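Local coordinates for protein mercuric reductase (Metallosphaera sedula, PDB 4YWO) that probably reduces mercuric ion to elemental mercury with NADPH as the electron donor, working as an FAD-containing homodimer, at residues A[25-39]-A[317-330]. Sequence-based numbering, arbitrary orientation.
Sequences AAGFAAMIKANELGV and AGRQGSIATENALT. With FAD (flavin-adenine dinucleotide), chain B.
The carboxylate of Glu-326 is met at OE1 by the ammonium of Lys-33, NZ to OE1 3.4 Å, a long salt bridge and weak hydrogen bond; the other oxygen, OE2, pairs with Lys-334. Lysine suits this margin because its bent chain first lays CB and CG against Thr-325 CG2, then brings CE and NZ to the acid. A second flat group, the Gly-321 carbonyl, takes the amide and the hydroxyl of Thr-325 from opposite faces, OG1 to O 2.9 Å. With OG1 beside its own backbone N (chi1 -61°), Thr-325 turns the hydroxyl back to its helix and leaves CG2 to pack near Ala-34.

The helical segments 25-36 and 317-330 run the same way and cross at -39°, their axes 7.0 Å apart at closest approach, and small residues make this possible. Where Ala-26 and Gly-321 face each other their CA atoms are 4.3 Å apart, and Gly-321 CA makes a C-H...O contact of 3.4 Å with Ala-26 O. That oxygen occupies the place toward which a CB of residue 321 would point, so glycine suits the position. Alanine methyls rest on carbonyls: Ala-29 CB on Gly-318 O, Ala-26 CB on Ala-317 O. A water donates to Ala-29 O (2.7 Å) and also hydrogen-bonds Ser-322 OG. Farther along, larger aliphatic groups bridge the diverging helices; Val-39 and Leu-329 meet tip to tip, CG2 to CD1 3.9 Å, where the Schellman motif, with Gly-38 as its C-prime residue and Val-39 N bonded to Ala-34 O, ends the first helix.

At the close end, Ala-26 N donates to FAD O1P (3.2 Å, 161° at the hydrogen), and Ala-317 CB lies near O2P. The glycine-rich turn and first helix of this Rossmann-type domain thus receive the pyrophosphate, whose negative charge the helix N-terminus would favour. Small residues and bare backbone near the cofactor therefore give way to aliphatic packing at the far end, with the water and salt bridge along one flank.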
ATOM      1  N   ALA A  25     -19.021 -10.396 -12.229  1.00 15.83           N
ATOM      2  CA  ALA A  25     -17.586 -10.649 -12.131  1.00 16.49           C
ATOM      3  C   ALA A  25     -17.231 -12.120 -12.362  1.00 16.01           C
ATOM      4  O   ALA A  25     -16.341 -12.438 -13.154  1.00 16.50           O
ATOM      5  CB  ALA A  25     -17.132 -10.272 -10.684  1.00 18.47           C
ATOM      6  N   ALA A  26     -17.960 -13.038 -11.709  1.00 15.55           N
ATOM      7  CA  ALA A  26     -17.708 -14.466 -11.906  1.00 14.28           C
ATOM      8  C   ALA A  26     -17.981 -14.897 -13.361  1.00 14.19           C
ATOM      9  O   ALA A  26     -17.224 -15.684 -13.944  1.00 16.02           O
ATOM     10  CB  ALA A  26     -18.443 -15.303 -10.903  1.00 15.14           C
ATOM     11  N   GLY A  27     -19.149 -14.482 -13.910  1.00 14.56           N
ATOM     12  CA  GLY A  27     -19.524 -14.900 -15.211  1.00 14.09           C
ATOM     13  C   GLY A  27     -18.621 -14.354 -16.309  1.00 15.83           C
ATOM     14  O   GLY A  27     -18.265 -15.073 -17.257  1.00 17.06           O
ATOM     15  N   PHE A  28     -18.210 -13.111 -16.107  1.00 16.70           N
ATOM     16  CA  PHE A  28     -17.201 -12.584 -17.038  1.00 17.67           C
ATOM     17  C   PHE A  28     -15.872 -13.287 -17.025  1.00 17.33           C
ATOM     18  O   PHE A  28     -15.287 -13.535 -18.134  1.00 20.02           O
ATOM     19  CB  PHE A  28     -16.959 -11.047 -16.864  1.00 18.88           C
ATOM     20  CG  PHE A  28     -17.778 -10.232 -17.798  1.00 19.92           C
ATOM     21  CD1 PHE A  28     -19.109  -9.949 -17.520  1.00 21.27           C
ATOM     22  CD2 PHE A  28     -17.274  -9.770 -19.003  1.00 24.85           C
ATOM     23  CE1 PHE A  28     -19.902  -9.209 -18.370  1.00 20.15           C
ATOM     24  CE2 PHE A  28     -18.063  -9.061 -19.871  1.00 23.21           C
ATOM     25  CZ  PHE A  28     -19.368  -8.750 -19.583  1.00 22.63           C
ATOM     26  N   ALA A  29     -15.380 -13.612 -15.857  1.00 16.06           N
ATOM     27  CA  ALA A  29     -14.164 -14.347 -15.711  1.00 17.56           C
ATOM     28  C   ALA A  29     -14.293 -15.711 -16.379  1.00 19.62           C
ATOM     29  O   ALA A  29     -13.381 -16.134 -17.115  1.00 20.71           O
ATOM     30  CB  ALA A  29     -13.804 -14.450 -14.294  1.00 17.52           C
ATOM     31  N   ALA A  30     -15.482 -16.366 -16.224  1.00 17.10           N
ATOM     32  CA  ALA A  30     -15.709 -17.622 -16.894  1.00 16.27           C
ATOM     33  C   ALA A  30     -15.702 -17.457 -18.383  1.00 15.77           C
ATOM     34  O   ALA A  30     -15.185 -18.343 -19.071  1.00 18.47           O
ATOM     35  CB  ALA A  30     -17.055 -18.215 -16.398  1.00 17.07           C
ATOM     36  N   MET A  31     -16.288 -16.414 -18.925  1.00 15.24           N
ATOM     37  CA  MET A  31     -16.384 -16.194 -20.334  1.00 19.23           C
ATOM     38  C   MET A  31     -14.978 -16.065 -20.918  1.00 21.51           C
ATOM     39  O   MET A  31     -14.662 -16.601 -22.025  1.00 23.54           O
ATOM     40  CB  MET A  31     -17.164 -14.995 -20.668  1.00 20.73           C
ATOM     41  CG  MET A  31     -17.233 -14.744 -22.164  1.00 26.27           C
ATOM     42  SD  MET A  31     -17.598 -13.034 -22.534  1.00 37.02           S
ATOM     43  CE  MET A  31     -16.398 -11.958 -21.757  1.00 28.96           C
ATOM     44  N   ILE A  32     -14.179 -15.344 -20.195  1.00 22.35           N
ATOM     45  CA  ILE A  32     -12.796 -15.057 -20.678  1.00 22.46           C
ATOM     46  C   ILE A  32     -11.971 -16.333 -20.674  1.00 23.09           C
ATOM     47  O   ILE A  32     -11.333 -16.656 -21.706  1.00 25.97           O
ATOM     48  CB  ILE A  32     -12.143 -13.958 -19.865  1.00 23.62           C
ATOM     49  CG1 ILE A  32     -12.900 -12.701 -20.125  1.00 24.08           C
ATOM     50  CG2 ILE A  32     -10.610 -13.896 -20.229  1.00 26.50           C
ATOM     51  CD1 ILE A  32     -12.470 -11.568 -19.221  1.00 27.14           C
ATOM     52  N   LYS A  33     -12.016 -17.070 -19.583  1.00 21.25           N
ATOM     53  CA  LYS A  33     -11.369 -18.327 -19.482  1.00 21.61           C
ATOM     54  C   LYS A  33     -11.812 -19.289 -20.542  1.00 22.61           C
ATOM     55  O   LYS A  33     -10.994 -20.055 -21.049  1.00 25.62           O
ATOM     56  CB  LYS A  33     -11.533 -18.952 -18.166  1.00 22.07           C
ATOM     57  CG  LYS A  33     -10.814 -20.252 -17.978  1.00 23.48           C
ATOM     58  CD  LYS A  33      -9.318 -19.995 -18.217  1.00 31.23           C
ATOM     59  CE  LYS A  33      -8.508 -20.835 -17.241  1.00 41.71           C
ATOM     60  NZ  LYS A  33      -7.087 -20.381 -17.045  1.00 46.03           N
ATOM     61  N   ALA A  34     -13.104 -19.320 -20.817  1.00 22.25           N
ATOM     62  CA  ALA A  34     -13.585 -20.231 -21.849  1.00 22.71           C
ATOM     63  C   ALA A  34     -12.936 -19.911 -23.244  1.00 25.80           C
ATOM     64  O   ALA A  34     -12.469 -20.856 -23.937  1.00 27.53           O
ATOM     65  CB  ALA A  34     -15.117 -20.136 -21.932  1.00 22.80           C
ATOM     66  N   ASN A  35     -12.888 -18.651 -23.602  1.00 25.25           N
ATOM     67  CA  ASN A  35     -12.239 -18.185 -24.843  1.00 29.68           C
ATOM     68  C   ASN A  35     -10.781 -18.607 -24.895  1.00 32.15           C
ATOM     69  O   ASN A  35     -10.306 -19.044 -25.956  1.00 35.15           O
ATOM     70  CB  ASN A  35     -12.358 -16.665 -25.002  1.00 31.92           C
ATOM     71  CG  ASN A  35     -13.582 -16.250 -25.715  1.00 32.87           C
ATOM     72  OD1 ASN A  35     -13.493 -15.775 -26.799  1.00 42.52           O
ATOM     73  ND2 ASN A  35     -14.750 -16.375 -25.104  1.00 37.11           N
ATOM     74  N   GLU A  36     -10.076 -18.435 -23.803  1.00 29.42           N
ATOM     75  CA  GLU A  36      -8.674 -18.849 -23.635  1.00 30.72           C
ATOM     76  C   GLU A  36      -8.482 -20.376 -23.806  1.00 36.70           C
ATOM     77  O   GLU A  36      -7.446 -20.838 -24.271  1.00 32.68           O
ATOM     78  CB  GLU A  36      -8.119 -18.395 -22.303  1.00 31.81           C
ATOM     79  CG  GLU A  36      -8.021 -16.850 -22.230  1.00 38.16           C
ATOM     80  CD  GLU A  36      -7.650 -16.290 -20.834  1.00 37.38           C
ATOM     81  OE1 GLU A  36      -7.620 -17.057 -19.832  1.00 47.01           O
ATOM     82  OE2 GLU A  36      -7.346 -15.059 -20.762  1.00 40.21           O
ATOM     83  N   LEU A  37      -9.472 -21.189 -23.456  1.00 30.29           N
ATOM     84  CA  LEU A  37      -9.405 -22.616 -23.675  1.00 29.68           C
ATOM     85  C   LEU A  37     -10.061 -23.002 -24.972  1.00 32.19           C
ATOM     86  O   LEU A  37     -10.357 -24.204 -25.192  1.00 35.65           O
ATOM     87  CB  LEU A  37     -10.122 -23.309 -22.510  1.00 30.56           C
ATOM     88  CG  LEU A  37      -9.449 -22.989 -21.197  1.00 30.31           C
ATOM     89  CD1 LEU A  37     -10.211 -23.541 -19.976  1.00 28.99           C
ATOM     90  CD2 LEU A  37      -7.969 -23.430 -21.313  1.00 33.43           C
ATOM     91  N   GLY A  38     -10.403 -22.037 -25.820  1.00 31.05           N
ATOM     92  CA  GLY A  38     -10.866 -22.363 -27.167  1.00 31.35           C
ATOM     93  C   GLY A  38     -12.352 -22.672 -27.311  1.00 33.36           C
ATOM     94  O   GLY A  38     -12.781 -23.281 -28.257  1.00 33.53           O
ATOM     95  N   VAL A  39     -13.157 -22.241 -26.353  1.00 30.55           N
ATOM     96  CA  VAL A  39     -14.591 -22.472 -26.359  1.00 28.49           C
ATOM     97  C   VAL A  39     -15.368 -21.148 -26.422  1.00 28.37           C
ATOM     98  O   VAL A  39     -15.092 -20.206 -25.673  1.00 30.88           O
ATOM     99  CB  VAL A  39     -14.988 -23.263 -25.038  1.00 28.34           C
ATOM    100  CG1 VAL A  39     -16.496 -23.279 -24.851  1.00 27.65           C
ATOM    101  CG2 VAL A  39     -14.408 -24.695 -25.042  1.00 31.51           C
ATOM    102  N   ALA A 317     -14.746 -13.679  -6.599  1.00 14.86           N
ATOM    103  CA  ALA A 317     -15.775 -14.125  -7.610  1.00 15.00           C
ATOM    104  C   ALA A 317     -15.092 -14.343  -8.977  1.00 15.41           C
ATOM    105  O   ALA A 317     -15.292 -15.386  -9.607  1.00 15.90           O
ATOM    106  CB  ALA A 317     -16.903 -13.114  -7.691  1.00 14.90           C
ATOM    107  N   GLY A 318     -14.191 -13.421  -9.380  1.00 17.03           N
ATOM    108  CA  GLY A 318     -13.447 -13.539 -10.602  1.00 17.20           C
ATOM    109  C   GLY A 318     -12.625 -14.814 -10.624  1.00 17.53           C
ATOM    110  O   GLY A 318     -12.650 -15.590 -11.580  1.00 18.95           O
ATOM    111  N   ARG A 319     -11.793 -14.995  -9.625  1.00 16.00           N
ATOM    112  CA  ARG A 319     -10.939 -16.187  -9.501  1.00 16.65           C
ATOM    113  C   ARG A 319     -11.755 -17.470  -9.563  1.00 17.61           C
ATOM    114  O   ARG A 319     -11.339 -18.394 -10.342  1.00 19.45           O
ATOM    115  CB  ARG A 319     -10.138 -16.190  -8.247  1.00 20.67           C
ATOM    116  CG  ARG A 319      -9.107 -17.294  -8.165  1.00 25.36           C
ATOM    117  CD  ARG A 319      -7.986 -16.899  -9.112  1.00 29.44           C
ATOM    118  NE  ARG A 319      -7.057 -17.955  -9.464  1.00 41.75           N
ATOM    119  CZ  ARG A 319      -6.483 -18.063 -10.669  1.00 40.18           C
ATOM    120  NH1 ARG A 319      -6.872 -17.297 -11.709  1.00 47.55           N
ATOM    121  NH2 ARG A 319      -5.603 -18.997 -10.840  1.00 54.81           N
ATOM    122  N   GLN A 320     -12.873 -17.561  -8.808  1.00 15.54           N
ATOM    123  CA  GLN A 320     -13.775 -18.745  -8.853  1.00 16.08           C
ATOM    124  C   GLN A 320     -14.357 -18.919 -10.241  1.00 16.78           C
ATOM    125  O   GLN A 320     -14.443 -20.100 -10.698  1.00 16.01           O
ATOM    126  CB  GLN A 320     -14.797 -18.634  -7.773  1.00 15.26           C
ATOM    127  CG  GLN A 320     -14.305 -18.706  -6.342  1.00 15.81           C
ATOM    128  CD  GLN A 320     -15.338 -18.521  -5.354  1.00 16.67           C
ATOM    129  OE1 GLN A 320     -16.353 -17.770  -5.605  1.00 17.58           O
ATOM    130  NE2 GLN A 320     -15.145 -19.047  -4.169  1.00 18.04           N
ATOM    131  N   GLY A 321     -14.758 -17.852 -10.968  1.00 14.94           N
ATOM    132  CA  GLY A 321     -15.339 -18.027 -12.315  1.00 14.96           C
ATOM    133  C   GLY A 321     -14.265 -18.628 -13.239  1.00 18.41           C
ATOM    134  O   GLY A 321     -14.508 -19.553 -13.998  1.00 19.23           O
ATOM    135  N   SER A 322     -12.977 -18.161 -13.129  1.00 17.65           N
ATOM    136  CA  SER A 322     -11.918 -18.772 -13.889  1.00 19.20           C
ATOM    137  C   SER A 322     -11.646 -20.190 -13.563  1.00 18.71           C
ATOM    138  O   SER A 322     -11.459 -20.998 -14.519  1.00 23.00           O
ATOM    139  CB  SER A 322     -10.537 -17.986 -13.727  1.00 22.33           C
ATOM    140  OG  SER A 322     -10.683 -16.632 -14.208  1.00 28.98           O
ATOM    141  N   ILE A 323     -11.555 -20.539 -12.305  1.00 17.34           N
ATOM    142  CA  ILE A 323     -11.178 -21.889 -11.886  1.00 21.24           C
ATOM    143  C   ILE A 323     -12.337 -22.873 -12.237  1.00 22.06           C
ATOM    144  O   ILE A 323     -12.124 -23.986 -12.761  1.00 20.74           O
ATOM    145  CB  ILE A 323     -10.935 -21.958 -10.430  1.00 24.97           C
ATOM    146  CG1 ILE A 323      -9.582 -21.299 -10.151  1.00 27.67           C
ATOM    147  CG2 ILE A 323     -10.819 -23.380  -9.919  1.00 26.61           C
ATOM    148  CD1 ILE A 323      -9.334 -21.238  -8.666  1.00 33.62           C
ATOM    149  N   ALA A 324     -13.551 -22.425 -12.028  1.00 17.37           N
ATOM    150  CA  ALA A 324     -14.737 -23.310 -12.273  1.00 20.74           C
ATOM    151  C   ALA A 324     -14.735 -23.667 -13.729  1.00 19.66           C
ATOM    152  O   ALA A 324     -14.978 -24.863 -14.064  1.00 19.69           O
ATOM    153  CB  ALA A 324     -16.021 -22.622 -11.869  1.00 18.61           C
ATOM    154  N   THR A 325     -14.460 -22.702 -14.580  1.00 17.95           N
ATOM    155  CA  THR A 325     -14.478 -22.862 -16.015  1.00 18.09           C
ATOM    156  C   THR A 325     -13.357 -23.847 -16.430  1.00 20.90           C
ATOM    157  O   THR A 325     -13.554 -24.781 -17.228  1.00 22.30           O
ATOM    158  CB  THR A 325     -14.476 -21.586 -16.717  1.00 19.07           C
ATOM    159  OG1 THR A 325     -15.617 -20.810 -16.389  1.00 19.38           O
ATOM    160  CG2 THR A 325     -14.326 -21.683 -18.214  1.00 21.51           C
ATOM    161  N   GLU A 326     -12.144 -23.596 -15.935  1.00 18.95           N
ATOM    162  CA  GLU A 326     -11.055 -24.488 -16.283  1.00 21.17           C
ATOM    163  C   GLU A 326     -11.346 -25.849 -15.819  1.00 22.17           C
ATOM    164  O   GLU A 326     -11.060 -26.863 -16.610  1.00 24.75           O
ATOM    165  CB  GLU A 326      -9.731 -23.919 -15.671  1.00 25.66           C
ATOM    166  CG  GLU A 326      -8.573 -24.781 -16.064  1.00 29.46           C
ATOM    167  CD  GLU A 326      -7.234 -24.183 -15.694  1.00 36.55           C
ATOM    168  OE1 GLU A 326      -7.199 -23.111 -15.038  1.00 35.64           O
ATOM    169  OE2 GLU A 326      -6.224 -24.866 -15.978  1.00 37.98           O
ATOM    170  N   ASN A 327     -11.854 -26.061 -14.604  1.00 19.61           N
ATOM    171  CA  ASN A 327     -12.140 -27.437 -14.123  1.00 19.09           C
ATOM    172  C   ASN A 327     -13.239 -28.077 -15.013  1.00 22.63           C
ATOM    173  O   ASN A 327     -13.179 -29.285 -15.425  1.00 20.77           O
ATOM    174  CB  ASN A 327     -12.601 -27.495 -12.720  1.00 18.06           C
ATOM    175  CG  ASN A 327     -11.448 -27.167 -11.683  1.00 20.62           C
ATOM    176  OD1 ASN A 327     -10.312 -27.211 -12.057  1.00 21.72           O
ATOM    177  ND2 ASN A 327     -11.772 -26.984 -10.461  1.00 18.71           N
ATOM    178  N   ALA A 328     -14.170 -27.259 -15.425  1.00 19.69           N
ATOM    179  CA  ALA A 328     -15.318 -27.835 -16.242  1.00 19.78           C
ATOM    180  C   ALA A 328     -14.853 -28.218 -17.582  1.00 22.17           C
ATOM    181  O   ALA A 328     -15.273 -29.335 -18.039  1.00 23.43           O
ATOM    182  CB  ALA A 328     -16.457 -26.785 -16.339  1.00 18.08           C
ATOM    183  N   LEU A 329     -13.984 -27.429 -18.233  1.00 21.00           N
ATOM    184  CA  LEU A 329     -13.629 -27.666 -19.651  1.00 24.66           C
ATOM    185  C   LEU A 329     -12.363 -28.520 -19.831  1.00 30.25           C
ATOM    186  O   LEU A 329     -12.166 -29.046 -20.929  1.00 31.16           O
ATOM    187  CB  LEU A 329     -13.429 -26.428 -20.447  1.00 24.95           C
ATOM    188  CG  LEU A 329     -14.542 -25.396 -20.581  1.00 22.37           C
ATOM    189  CD1 LEU A 329     -14.140 -24.112 -21.206  1.00 26.18           C
ATOM    190  CD2 LEU A 329     -15.668 -26.056 -21.410  1.00 25.94           C
ATOM    191  N   THR A 330     -11.532 -28.648 -18.788  1.00 27.65           N
ATOM    192  CA  THR A 330     -10.267 -29.370 -18.983  1.00 27.07           C
ATOM    193  C   THR A 330     -10.211 -30.577 -18.188  1.00 27.43           C
ATOM    194  O   THR A 330      -9.331 -31.374 -18.398  1.00 31.68           O
ATOM    195  CB  THR A 330      -9.012 -28.468 -18.696  1.00 24.70           C
ATOM    196  OG1 THR A 330      -8.918 -28.252 -17.324  1.00 26.57           O
ATOM    197  CG2 THR A 330      -9.087 -27.185 -19.383  1.00 30.89           C
TER
HETATM  198  PA  FAD B 501     -23.195 -10.820  -9.549  1.00 17.78           P
HETATM  199  O1A FAD B 501     -22.224  -9.832 -10.152  1.00 19.64           O
HETATM  200  O2A FAD B 501     -24.446 -10.324  -8.865  1.00 18.26           O
HETATM  201  O5B FAD B 501     -23.627 -11.865 -10.695  1.00 17.74           O
HETATM  202  C5B FAD B 501     -25.004 -12.151 -10.932  1.00 17.11           C
HETATM  203  C4B FAD B 501     -25.406 -11.613 -12.300  1.00 17.73           C
HETATM  204  O4B FAD B 501     -26.014 -12.654 -13.068  1.00 19.23           O
HETATM  205  C3B FAD B 501     -26.410 -10.479 -12.173  1.00 20.09           C
HETATM  206  O3B FAD B 501     -25.880  -9.286 -12.758  1.00 25.99           O
HETATM  207  C2B FAD B 501     -27.648 -10.922 -12.927  1.00 19.08           C
HETATM  208  O2B FAD B 501     -27.918 -10.015 -14.000  1.00 23.94           O
HETATM  209  C1B FAD B 501     -27.339 -12.305 -13.480  1.00 18.32           C
HETATM  210  N9A FAD B 501     -28.308 -13.289 -12.937  1.00 17.10           N
HETATM  211  C8A FAD B 501     -28.603 -13.468 -11.637  1.00 16.71           C
HETATM  212  N7A FAD B 501     -29.530 -14.447 -11.475  1.00 19.54           N
HETATM  213  C5A FAD B 501     -29.844 -14.911 -12.698  1.00 17.10           C
HETATM  214  C6A FAD B 501     -30.754 -15.945 -13.247  1.00 17.35           C
HETATM  215  N6A FAD B 501     -31.533 -16.697 -12.432  1.00 20.32           N
HETATM  216  N1A FAD B 501     -30.780 -16.113 -14.588  1.00 18.49           N
HETATM  217  C2A FAD B 501     -30.010 -15.372 -15.408  1.00 19.44           C
HETATM  218  N3A FAD B 501     -29.163 -14.419 -14.979  1.00 19.50           N
HETATM  219  C4A FAD B 501     -29.036 -14.145 -13.659  1.00 17.83           C
HETATM  220  N1  FAD B 501     -16.376  -6.608  -3.105  1.00 16.17           N
HETATM  221  C2  FAD B 501     -15.065  -6.261  -3.070  1.00 19.73           C
HETATM  222  O2  FAD B 501     -14.205  -7.141  -3.295  1.00 18.81           O
HETATM  223  N3  FAD B 501     -14.652  -5.009  -2.803  1.00 18.22           N
HETATM  224  C4  FAD B 501     -15.508  -4.012  -2.552  1.00 22.99           C
HETATM  225  O4  FAD B 501     -15.092  -2.858  -2.307  1.00 24.59           O
HETATM  226  C4X FAD B 501     -16.962  -4.308  -2.571  1.00 19.87           C
HETATM  227  N5  FAD B 501     -17.890  -3.356  -2.328  1.00 19.22           N
HETATM  228  C5X FAD B 501     -19.210  -3.657  -2.353  1.00 17.24           C
HETATM  229  C6  FAD B 501     -20.148  -2.663  -2.100  1.00 16.55           C
HETATM  230  C7  FAD B 501     -21.505  -2.963  -2.124  1.00 17.65           C
HETATM  231  C7M FAD B 501     -22.519  -1.884  -1.849  1.00 18.69           C
HETATM  232  C8  FAD B 501     -21.957  -4.349  -2.419  1.00 18.79           C
HETATM  233  C8M FAD B 501     -23.428  -4.671  -2.444  1.00 18.68           C
HETATM  234  C9  FAD B 501     -21.023  -5.346  -2.672  1.00 16.81           C
HETATM  235  C9A FAD B 501     -19.666  -5.046  -2.650  1.00 17.00           C
HETATM  236  N10 FAD B 501     -18.713  -6.051  -2.905  1.00 16.62           N
HETATM  237  C10 FAD B 501     -17.349  -5.704  -2.871  1.00 17.59           C
HETATM  238  C1' FAD B 501     -19.129  -7.424  -3.199  1.00 16.27           C
HETATM  239  C2' FAD B 501     -19.019  -7.679  -4.697  1.00 18.32           C
HETATM  240  O2' FAD B 501     -19.711  -6.648  -5.410  1.00 21.07           O
HETATM  241  C3' FAD B 501     -19.609  -9.035  -5.065  1.00 20.35           C
HETATM  242  O3' FAD B 501     -19.028 -10.049  -4.238  1.00 21.49           O
HETATM  243  C4' FAD B 501     -19.348  -9.364  -6.530  1.00 20.13           C
HETATM  244  O4' FAD B 501     -20.086  -8.463  -7.361  1.00 23.83           O
HETATM  245  C5' FAD B 501     -19.755 -10.798  -6.849  1.00 18.28           C
HETATM  246  O5' FAD B 501     -20.032 -10.915  -8.243  1.00 17.38           O
HETATM  247  P   FAD B 501     -20.863 -12.173  -8.808  1.00 15.20           P
HETATM  248  O1P FAD B 501     -20.672 -12.230 -10.305  1.00 14.88           O
HETATM  249  O2P FAD B 501     -20.534 -13.377  -7.960  1.00 14.52           O
HETATM  250  O3P FAD B 501     -22.387 -11.749  -8.511  1.00 15.00           O
HETATM  251  O   HOH W   1     -10.787 -15.549 -16.564  1.00 28.81           O